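Local coordinates for proline dehydrogenase (Bradyrhizobium japonicum USDA 110, PDB 3HAZ), which is a bifunctional flavoenzyme that probably oxidises proline to glutamate in two steps, proline dehydrogenase using FAD and 1-pyrroline-5-carboxylate dehydrogenase using NAD, at residues 337-342 with 391-396; 414-419 with 439-444. All coordinates share one frame; numbering follows the deposited sequence.

In the fold
Both contacts are buried pairings of adjacent parallel strands in the proline dehydrogenase barrel, side by side, since strand 390-395 of contact 1 neighbours strand 416-420 of contact 2. Neither is a surface contact, although Phe391, Ala439 and Tyr440 are partly exposed. Contact 1 is mostly backbone ladder and apolar contact; Arg341, near the end of its strand, and Thr396, just past the other, bring polar groups to the FAD. Contact 2 has a similar ladder and meets flavin methyl groups, but here a salt bridge crosses between the strands, whereas the charge of contact 1, Arg341, is paired outside it. Phe394 O to Gln418 N and the Gln393 amide to Glu416 join the two.

Contact 1 (337-342 with 391-396). With FAD (flavin-adenine dinucleotide), chain C.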
loop_
_atom_site.group_PDB
_atom_site.type_symbol
_atom_site.label_atom_id
_atom_site.label_comp_id
_atom_site.label_asym_id
_atom_site.label_seq_id
_atom_site.Cartn_x
_atom_site.Cartn_y
_atom_site.Cartn_z
ATOM N N LYS A 337 -23.138 -61.069 1.709
ATOM C CA LYS A 337 -23.790 -59.779 1.862
ATOM C C LYS A 337 -23.038 -59.024 2.944
ATOM O O LYS A 337 -22.679 -59.602 3.974
ATOM C CB LYS A 337 -25.243 -59.961 2.298
ATOM C CG LYS A 337 -26.189 -60.431 1.210
ATOM C CD LYS A 337 -27.632 -60.238 1.661
ATOM C CE LYS A 337 -28.595 -60.307 0.491
ATOM N NZ LYS A 337 -29.950 -59.822 0.871
ATOM N N LEU A 338 -22.793 -57.740 2.710
ATOM C CA LEU A 338 -22.075 -56.916 3.672
ATOM C C LEU A 338 -22.877 -55.680 4.032
ATOM O O LEU A 338 -23.637 -55.155 3.218
ATOM C CB LEU A 338 -20.713 -56.488 3.111
ATOM C CG LEU A 338 -19.761 -57.592 2.645
ATOM C CD1 LEU A 338 -18.526 -56.990 1.981
ATOM C CD2 LEU A 338 -19.372 -58.496 3.805
ATOM N N MET A 339 -22.709 -55.228 5.266
ATOM C CA MET A 339 -23.241 -53.946 5.689
ATOM C C MET A 339 -22.068 -52.970 5.747
ATOM O O MET A 339 -21.075 -53.208 6.441
ATOM C CB MET A 339 -23.962 -54.087 7.033
ATOM C CG MET A 339 -25.177 -55.031 6.966
ATOM S SD MET A 339 -25.899 -55.505 8.558
ATOM C CE MET A 339 -26.872 -54.040 8.952
ATOM N N VAL A 340 -22.174 -51.893 4.980
ATOM C CA VAL A 340 -21.050 -50.996 4.761
ATOM C C VAL A 340 -21.382 -49.580 5.209
ATOM O O VAL A 340 -22.308 -48.959 4.696
ATOM C CB VAL A 340 -20.665 -50.978 3.279
ATOM C CG1 VAL A 340 -19.481 -50.058 3.051
ATOM C CG2 VAL A 340 -20.366 -52.396 2.807
ATOM N N ARG A 341 -20.622 -49.081 6.177
ATOM C CA ARG A 341 -20.842 -47.748 6.718
ATOM C C ARG A 341 -20.045 -46.692 5.973
ATOM O O ARG A 341 -18.820 -46.774 5.881
ATOM C CB ARG A 341 -20.465 -47.693 8.199
ATOM C CG ARG A 341 -20.747 -46.329 8.822
ATOM C CD ARG A 341 -19.951 -46.123 10.098
ATOM N NE ARG A 341 -20.314 -47.088 11.125
ATOM C CZ ARG A 341 -19.447 -47.595 11.991
ATOM N NH1 ARG A 341 -18.170 -47.230 11.943
ATOM N NH2 ARG A 341 -19.852 -48.467 12.893
ATOM N N LEU A 342 -20.745 -45.694 5.446
ATOM C CA LEU A 342 -20.083 -44.570 4.800
ATOM C C LEU A 342 -20.041 -43.390 5.762
ATOM O O LEU A 342 -21.072 -42.966 6.285
ATOM C CB LEU A 342 -20.806 -44.173 3.513
ATOM C CG LEU A 342 -20.095 -43.136 2.648
ATOM C CD1 LEU A 342 -18.820 -43.732 2.022
ATOM C CD2 LEU A 342 -21.039 -42.592 1.575
ATOM N N PHE A 391 -25.503 -53.523 1.916
ATOM C CA PHE A 391 -26.464 -52.737 2.680
ATOM C C PHE A 391 -25.745 -51.498 3.216
ATOM O O PHE A 391 -24.979 -51.590 4.176
ATOM C CB PHE A 391 -27.041 -53.575 3.828
ATOM C CG PHE A 391 -28.058 -52.844 4.672
ATOM C CD1 PHE A 391 -29.415 -52.906 4.359
ATOM C CD2 PHE A 391 -27.660 -52.121 5.796
ATOM C CE1 PHE A 391 -30.358 -52.244 5.140
ATOM C CE2 PHE A 391 -28.598 -51.449 6.586
ATOM C CZ PHE A 391 -29.948 -51.509 6.257
ATOM N N PRO A 392 -25.971 -50.339 2.578
ATOM C CA PRO A 392 -25.264 -49.109 2.951
ATOM C C PRO A 392 -25.803 -48.511 4.243
ATOM O O PRO A 392 -27.004 -48.581 4.508
ATOM C CB PRO A 392 -25.547 -48.156 1.777
ATOM C CG PRO A 392 -26.146 -49.007 0.687
ATOM C CD PRO A 392 -26.829 -50.144 1.398
ATOM N N GLN A 393 -24.904 -47.938 5.033
ATOM C CA GLN A 393 -25.252 -47.278 6.281
ATOM C C GLN A 393 -24.593 -45.906 6.260
ATOM O O GLN A 393 -23.371 -45.796 6.308
ATOM C CB GLN A 393 -24.729 -48.077 7.475
ATOM C CG GLN A 393 -25.067 -49.570 7.433
ATOM C CD GLN A 393 -24.211 -50.384 8.392
ATOM O OE1 GLN A 393 -23.003 -50.527 8.199
ATOM N NE2 GLN A 393 -24.834 -50.914 9.434
ATOM N N PHE A 394 -25.401 -44.861 6.175
ATOM C CA PHE A 394 -24.865 -43.520 6.014
ATOM C C PHE A 394 -24.824 -42.829 7.363
ATOM O O PHE A 394 -25.842 -42.372 7.867
ATOM C CB PHE A 394 -25.699 -42.736 4.997
ATOM C CG PHE A 394 -25.817 -43.430 3.665
ATOM C CD1 PHE A 394 -24.738 -43.471 2.792
ATOM C CD2 PHE A 394 -26.992 -44.068 3.300
ATOM C CE1 PHE A 394 -24.833 -44.126 1.574
ATOM C CE2 PHE A 394 -27.096 -44.720 2.083
ATOM C CZ PHE A 394 -26.014 -44.748 1.217
ATOM N N ALA A 395 -23.638 -42.799 7.957
ATOM C CA ALA A 395 -23.438 -42.151 9.239
ATOM C C ALA A 395 -23.107 -40.683 9.011
ATOM O O ALA A 395 -22.073 -40.356 8.431
ATOM C CB ALA A 395 -22.312 -42.845 10.011
ATOM N N THR A 396 -23.995 -39.803 9.456
ATOM C CA THR A 396 -23.805 -38.369 9.301
ATOM C C THR A 396 -24.824 -37.638 10.153
ATOM O O THR A 396 -25.937 -38.125 10.352
ATOM C CB THR A 396 -23.975 -37.929 7.827
ATOM O OG1 THR A 396 -23.956 -36.499 7.746
ATOM C CG2 THR A 396 -25.298 -38.441 7.268
HETATM P PA FAD C . -20.212 -32.428 8.687
HETATM O O1A FAD C . -20.174 -31.068 9.592
HETATM O O2A FAD C . -21.086 -32.304 7.521
HETATM O O5B FAD C . -18.707 -32.743 8.161
HETATM C C5B FAD C . -17.677 -32.783 9.107
HETATM C C4B FAD C . -16.415 -33.383 8.472
HETATM O O4B FAD C . -16.032 -32.998 7.042
HETATM C C3B FAD C . -15.304 -33.937 9.131
HETATM O O3B FAD C . -15.529 -34.823 10.215
HETATM C C2B FAD C . -14.352 -34.287 8.016
HETATM O O2B FAD C . -14.279 -35.648 7.635
HETATM C C1B FAD C . -14.665 -33.331 6.920
HETATM N N9A FAD C . -13.922 -32.085 6.869
HETATM C C8A FAD C . -13.917 -31.043 7.792
HETATM N N7A FAD C . -13.108 -30.056 7.299
HETATM C C5A FAD C . -12.610 -30.495 6.050
HETATM C C6A FAD C . -11.687 -29.861 5.046
HETATM N N6A FAD C . -11.121 -28.539 5.288
HETATM N N1A FAD C . -11.384 -30.492 3.932
HETATM C C2A FAD C . -11.925 -31.765 3.666
HETATM N N3A FAD C . -12.810 -32.375 4.632
HETATM C C4A FAD C . -13.126 -31.715 5.792
HETATM N N1 FAD C . -14.974 -41.617 10.928
HETATM C C2 FAD C . -13.847 -42.358 10.668
HETATM O O2 FAD C . -12.721 -41.736 10.174
HETATM N N3 FAD C . -13.835 -43.765 10.957
HETATM C C4 FAD C . -14.941 -44.369 11.485
HETATM O O4 FAD C . -14.951 -45.753 11.704
HETATM C C4X FAD C . -16.123 -43.596 11.753
HETATM N N5 FAD C . -17.344 -44.245 12.323
HETATM C C5X FAD C . -18.497 -43.465 12.586
HETATM C C6 FAD C . -19.694 -44.103 13.154
HETATM C C7 FAD C . -20.845 -43.324 13.411
HETATM C C7M FAD C . -22.068 -43.991 14.020
HETATM C C8 FAD C . -20.852 -41.874 13.104
HETATM C C8M FAD C . -22.087 -41.001 13.378
HETATM C C9 FAD C . -19.706 -41.268 12.561
HETATM C C9A FAD C . -18.498 -42.071 12.299
HETATM N N10 FAD C . -17.300 -41.446 11.734
HETATM C C10 FAD C . -16.127 -42.249 11.470
HETATM C "C1'" FAD C . -17.294 -40.029 11.248
HETATM C "C2'" FAD C . -16.830 -38.957 12.268
HETATM O "O2'" FAD C . -16.841 -39.498 13.585
HETATM C "C3'" FAD C . -17.717 -37.710 12.122
HETATM O "O3'" FAD C . -18.973 -37.931 12.754
HETATM C "C4'" FAD C . -17.966 -37.308 10.624
HETATM O "O4'" FAD C . -16.863 -37.268 9.786
HETATM C "C5'" FAD C . -18.829 -36.023 10.504
HETATM O "O5'" FAD C . -19.521 -35.938 9.268
HETATM P P FAD C . -20.978 -35.146 9.257
HETATM O O1P FAD C . -21.672 -35.282 7.747
HETATM O O2P FAD C . -21.841 -35.687 10.314
HETATM O O3P FAD C . -20.673 -33.606 9.707
HETATM O O HOH W 1 -21.193 -52.658 9.064
#
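Met339 lays its terminal methyl against the Phe391 ring, CE 3.8 Å from CD2, the two side chains running alongside each other. Five backbone hydrogen bonds tie the strands in parallel register, from Phe391 N to Leu338 O (2.8 Å) as far as Ala395 N to Leu342 O (3.1 Å). On the Met339 face, a water donates to Met339 O and Gln393 OE1, while Gln393 NE2 is hydrogen-bonded to Glu416 OE2 and Asn276 OD1. Arg341 packs its CG 4.0 Å from Ala395 CB; a bend at chi3 (-63°) then turns one guanidinium face onto FAD C6, with NH1 3.1 Å from the flavin N5. Asp280, Ser237, Gln418 and Tyr443 hold the three guanidinium nitrogens. A leucine in place of Arg341 would probably leave Asp280 without its charge partner and strip the flavin of the cationic group beside N5. On the other face, Leu342 CD2 meets the edge of the Phe394 ring 4.0 Å from CD1, both side chains covered by helix 369-384. Past the strand end, Thr396 OG1 donates to FAD O1P (2.6 Å). With the flavin at their C-terminal ends, these adjacent parallel strands belong to the closed TIM barrel of the proline dehydrogenase family.

Contact 2 (414-419 with 439-444); sequences GFEFQR and AYRTYA. With FAD (flavin-adenine dinucleotide), chain C.
Glu416 and Arg441 face each other across two parallel strands of a beta-alpha-beta unit, strand 416-420, helix 425-434 and strand 440-448, within the TIM barrel of the proline dehydrogenase domain. The backbone ladder comes first: Phe417 N bonds to Ala439 O, Arg441 N to Phe417 O, Arg419 N to Arg441 O and Tyr443 N to Arg419 O. At its start a water bridges Phe415 O and Ala439 N.

The salt bridge lies on the face of Gln418 and Arg441, which the end of the Glu416 side chain reaches. Arg441 takes the carboxylate side-on: NE meets Glu416 OE2 at 2.8 Å, almost straight (172°) and in the guanidinium plane, and NH2 meets the syn lone pair of Glu416 OE1 at 3.1 Å, tilted from that plane. The two planes stand 44° apart. Gln418 NE2 also donates to Glu416 OE2 (2.8 Å), nearly along the C-O bond, and so does Gln393 NE2 of strand 390-395; these donors are likely to favour an ionised carboxylate. Ser193 and the carbonyl of Arg233 hold NH1 of Arg441.

Apolar and mixed packing fills the Phe417 face, where Phe417 CB and Tyr440 CB touch at 4.0 Å. Arg419 runs alongside Thr442, whose CG2 sits over one guanidinium face of Arg419, toward the rim; Arg419 NE makes a weak bond to Thr442 OG1, and NH2 is held by the carbonyl of Met423.

The flavin meets the C-terminal end of the pair through its methyl groups, Arg419 CA lying 3.8 Å from FAD C8M. Gln418 CD lies at the edge of the Tyr443 ring, 3.4 Å from CE2, the amide turned 66° from the ring plane; Gln418 OE1 and Tyr443 OH both bond to Arg341. On the same ring Tyr443 CD2 comes within 3.3 Å of FAD C7M.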
loop_
_atom_site.group_PDB
_atom_site.type_symbol
_atom_site.label_atom_id
_atom_site.label_comp_id
_atom_site.label_asym_id
_atom_site.label_seq_id
_atom_site.Cartn_x
_atom_site.Cartn_y
_atom_site.Cartn_z
ATOM N N GLY A 414 -33.442 -50.988 2.065
ATOM C CA GLY A 414 -32.153 -51.572 1.739
ATOM C C GLY A 414 -30.963 -50.735 2.163
ATOM O O GLY A 414 -29.837 -51.000 1.746
ATOM N N PHE A 415 -31.215 -49.722 2.985
ATOM C CA PHE A 415 -30.144 -48.921 3.578
ATOM C C PHE A 415 -30.619 -48.321 4.905
ATOM O O PHE A 415 -31.805 -48.396 5.244
ATOM C CB PHE A 415 -29.681 -47.817 2.612
ATOM C CG PHE A 415 -30.682 -46.704 2.431
ATOM C CD1 PHE A 415 -30.568 -45.526 3.152
ATOM C CD2 PHE A 415 -31.741 -46.839 1.541
ATOM C CE1 PHE A 415 -31.487 -44.501 2.990
ATOM C CE2 PHE A 415 -32.666 -45.823 1.379
ATOM C CZ PHE A 415 -32.540 -44.652 2.102
ATOM N N GLU A 416 -29.692 -47.749 5.663
ATOM C CA GLU A 416 -30.052 -47.040 6.885
ATOM C C GLU A 416 -29.184 -45.798 7.020
ATOM O O GLU A 416 -28.185 -45.640 6.306
ATOM C CB GLU A 416 -29.868 -47.945 8.117
ATOM C CG GLU A 416 -28.392 -48.180 8.475
ATOM C CD GLU A 416 -28.182 -49.173 9.610
ATOM O OE1 GLU A 416 -29.127 -49.916 9.944
ATOM O OE2 GLU A 416 -27.054 -49.218 10.156
ATOM N N PHE A 417 -29.584 -44.908 7.920
ATOM C CA PHE A 417 -28.711 -43.837 8.362
ATOM C C PHE A 417 -28.150 -44.227 9.731
ATOM O O PHE A 417 -28.676 -45.125 10.390
ATOM C CB PHE A 417 -29.473 -42.509 8.451
ATOM C CG PHE A 417 -29.884 -41.959 7.113
ATOM C CD1 PHE A 417 -31.182 -42.124 6.650
ATOM C CD2 PHE A 417 -28.966 -41.296 6.313
ATOM C CE1 PHE A 417 -31.561 -41.629 5.411
ATOM C CE2 PHE A 417 -29.335 -40.797 5.071
ATOM C CZ PHE A 417 -30.635 -40.963 4.619
ATOM N N GLN A 418 -27.092 -43.551 10.161
ATOM C CA GLN A 418 -26.563 -43.763 11.508
ATOM C C GLN A 418 -26.206 -42.452 12.187
ATOM O O GLN A 418 -25.976 -41.431 11.530
ATOM C CB GLN A 418 -25.331 -44.662 11.492
ATOM C CG GLN A 418 -25.514 -45.984 10.803
ATOM C CD GLN A 418 -24.307 -46.874 10.968
ATOM O OE1 GLN A 418 -23.192 -46.386 11.183
ATOM N NE2 GLN A 418 -24.517 -48.192 10.877
ATOM N N ARG A 419 -26.153 -42.496 13.511
ATOM C CA ARG A 419 -25.797 -41.336 14.301
ATOM C C ARG A 419 -25.209 -41.781 15.630
ATOM O O ARG A 419 -25.399 -42.921 16.057
ATOM C CB ARG A 419 -27.032 -40.484 14.563
ATOM C CG ARG A 419 -28.013 -41.114 15.556
ATOM C CD ARG A 419 -29.095 -40.123 15.953
ATOM N NE ARG A 419 -29.878 -40.589 17.088
ATOM C CZ ARG A 419 -29.759 -40.118 18.326
ATOM N NH1 ARG A 419 -30.516 -40.614 19.290
ATOM N NH2 ARG A 419 -28.882 -39.153 18.599
ATOM N N ALA A 439 -35.009 -45.961 8.284
ATOM C CA ALA A 439 -34.335 -46.572 9.414
ATOM C C ALA A 439 -33.063 -45.805 9.759
ATOM O O ALA A 439 -32.328 -45.374 8.872
ATOM C CB ALA A 439 -34.008 -48.029 9.109
ATOM N N TYR A 440 -32.820 -45.627 11.051
ATOM C CA TYR A 440 -31.537 -45.123 11.515
ATOM C C TYR A 440 -31.065 -45.843 12.775
ATOM O O TYR A 440 -31.850 -46.154 13.671
ATOM C CB TYR A 440 -31.552 -43.607 11.711
ATOM C CG TYR A 440 -32.472 -43.078 12.787
ATOM C CD1 TYR A 440 -33.795 -42.745 12.500
ATOM C CD2 TYR A 440 -32.006 -42.870 14.081
ATOM C CE1 TYR A 440 -34.637 -42.240 13.481
ATOM C CE2 TYR A 440 -32.831 -42.363 15.064
ATOM C CZ TYR A 440 -34.146 -42.050 14.760
ATOM O OH TYR A 440 -34.959 -41.547 15.749
ATOM N N ARG A 441 -29.769 -46.122 12.807
ATOM C CA ARG A 441 -29.131 -46.811 13.911
ATOM C C ARG A 441 -28.477 -45.783 14.828
ATOM O O ARG A 441 -27.815 -44.855 14.364
ATOM C CB ARG A 441 -28.063 -47.764 13.363
ATOM C CG ARG A 441 -27.337 -48.590 14.420
ATOM C CD ARG A 441 -26.382 -49.571 13.754
ATOM N NE ARG A 441 -27.054 -50.321 12.700
ATOM C CZ ARG A 441 -27.570 -51.535 12.864
ATOM N NH1 ARG A 441 -27.480 -52.143 14.041
ATOM N NH2 ARG A 441 -28.179 -52.141 11.852
ATOM N N THR A 442 -28.672 -45.946 16.131
ATOM C CA THR A 442 -28.051 -45.057 17.103
ATOM C C THR A 442 -26.980 -45.820 17.872
ATOM O O THR A 442 -27.245 -46.881 18.442
ATOM C CB THR A 442 -29.105 -44.454 18.060
ATOM O OG1 THR A 442 -30.068 -43.724 17.292
ATOM C CG2 THR A 442 -28.464 -43.510 19.063
ATOM N N TYR A 443 -25.757 -45.298 17.852
ATOM C CA TYR A 443 -24.663 -45.921 18.583
ATOM C C TYR A 443 -24.412 -45.182 19.882
ATOM O O TYR A 443 -24.468 -43.947 19.933
ATOM C CB TYR A 443 -23.361 -45.891 17.781
ATOM C CG TYR A 443 -23.253 -46.855 16.624
ATOM C CD1 TYR A 443 -22.581 -48.063 16.761
ATOM C CD2 TYR A 443 -23.766 -46.525 15.372
ATOM C CE1 TYR A 443 -22.448 -48.936 15.687
ATOM C CE2 TYR A 443 -23.631 -47.385 14.290
ATOM C CZ TYR A 443 -22.978 -48.588 14.454
ATOM O OH TYR A 443 -22.854 -49.442 13.381
ATOM N N ALA A 444 -24.106 -45.948 20.920
ATOM C CA ALA A 444 -23.692 -45.388 22.198
ATOM C C ALA A 444 -22.218 -45.691 22.435
ATOM O O ALA A 444 -21.758 -46.813 22.189
ATOM C CB ALA A 444 -24.553 -45.966 23.337
HETATM P PA FAD C . -20.212 -32.428 8.687
HETATM O O1A FAD C . -20.174 -31.068 9.592
HETATM O O2A FAD C . -21.086 -32.304 7.521
HETATM O O5B FAD C . -18.707 -32.743 8.161
HETATM C C5B FAD C . -17.677 -32.783 9.107
HETATM C C4B FAD C . -16.415 -33.383 8.472
HETATM O O4B FAD C . -16.032 -32.998 7.042
HETATM C C3B FAD C . -15.304 -33.937 9.131
HETATM O O3B FAD C . -15.529 -34.823 10.215
HETATM C C2B FAD C . -14.352 -34.287 8.016
HETATM O O2B FAD C . -14.279 -35.648 7.635
HETATM C C1B FAD C . -14.665 -33.331 6.920
HETATM N N9A FAD C . -13.922 -32.085 6.869
HETATM C C8A FAD C . -13.917 -31.043 7.792
HETATM N N7A FAD C . -13.108 -30.056 7.299
HETATM C C5A FAD C . -12.610 -30.495 6.050
HETATM C C6A FAD C . -11.687 -29.861 5.046
HETATM N N6A FAD C . -11.121 -28.539 5.288
HETATM N N1A FAD C . -11.384 -30.492 3.932
HETATM C C2A FAD C . -11.925 -31.765 3.666
HETATM N N3A FAD C . -12.810 -32.375 4.632
HETATM C C4A FAD C . -13.126 -31.715 5.792
HETATM N N1 FAD C . -14.974 -41.617 10.928
HETATM C C2 FAD C . -13.847 -42.358 10.668
HETATM O O2 FAD C . -12.721 -41.736 10.174
HETATM N N3 FAD C . -13.835 -43.765 10.957
HETATM C C4 FAD C . -14.941 -44.369 11.485
HETATM O O4 FAD C . -14.951 -45.753 11.704
HETATM C C4X FAD C . -16.123 -43.596 11.753
HETATM N N5 FAD C . -17.344 -44.245 12.323
HETATM C C5X FAD C . -18.497 -43.465 12.586
HETATM C C6 FAD C . -19.694 -44.103 13.154
HETATM C C7 FAD C . -20.845 -43.324 13.411
HETATM C C7M FAD C . -22.068 -43.991 14.020
HETATM C C8 FAD C . -20.852 -41.874 13.104
HETATM C C8M FAD C . -22.087 -41.001 13.378
HETATM C C9 FAD C . -19.706 -41.268 12.561
HETATM C C9A FAD C . -18.498 -42.071 12.299
HETATM N N10 FAD C . -17.300 -41.446 11.734
HETATM C C10 FAD C . -16.127 -42.249 11.470
HETATM C "C1'" FAD C . -17.294 -40.029 11.248
HETATM C "C2'" FAD C . -16.830 -38.957 12.268
HETATM O "O2'" FAD C . -16.841 -39.498 13.585
HETATM C "C3'" FAD C . -17.717 -37.710 12.122
HETATM O "O3'" FAD C . -18.973 -37.931 12.754
HETATM C "C4'" FAD C . -17.966 -37.308 10.624
HETATM O "O4'" FAD C . -16.863 -37.268 9.786
HETATM C "C5'" FAD C . -18.829 -36.023 10.504
HETATM O "O5'" FAD C . -19.521 -35.938 9.268
HETATM P P FAD C . -20.978 -35.146 9.257
HETATM O O1P FAD C . -21.672 -35.282 7.747
HETATM O O2P FAD C . -21.841 -35.687 10.314
HETATM O O3P FAD C . -20.673 -33.606 9.707
HETATM O O HOH W 2 -34.251 -46.719 5.524
#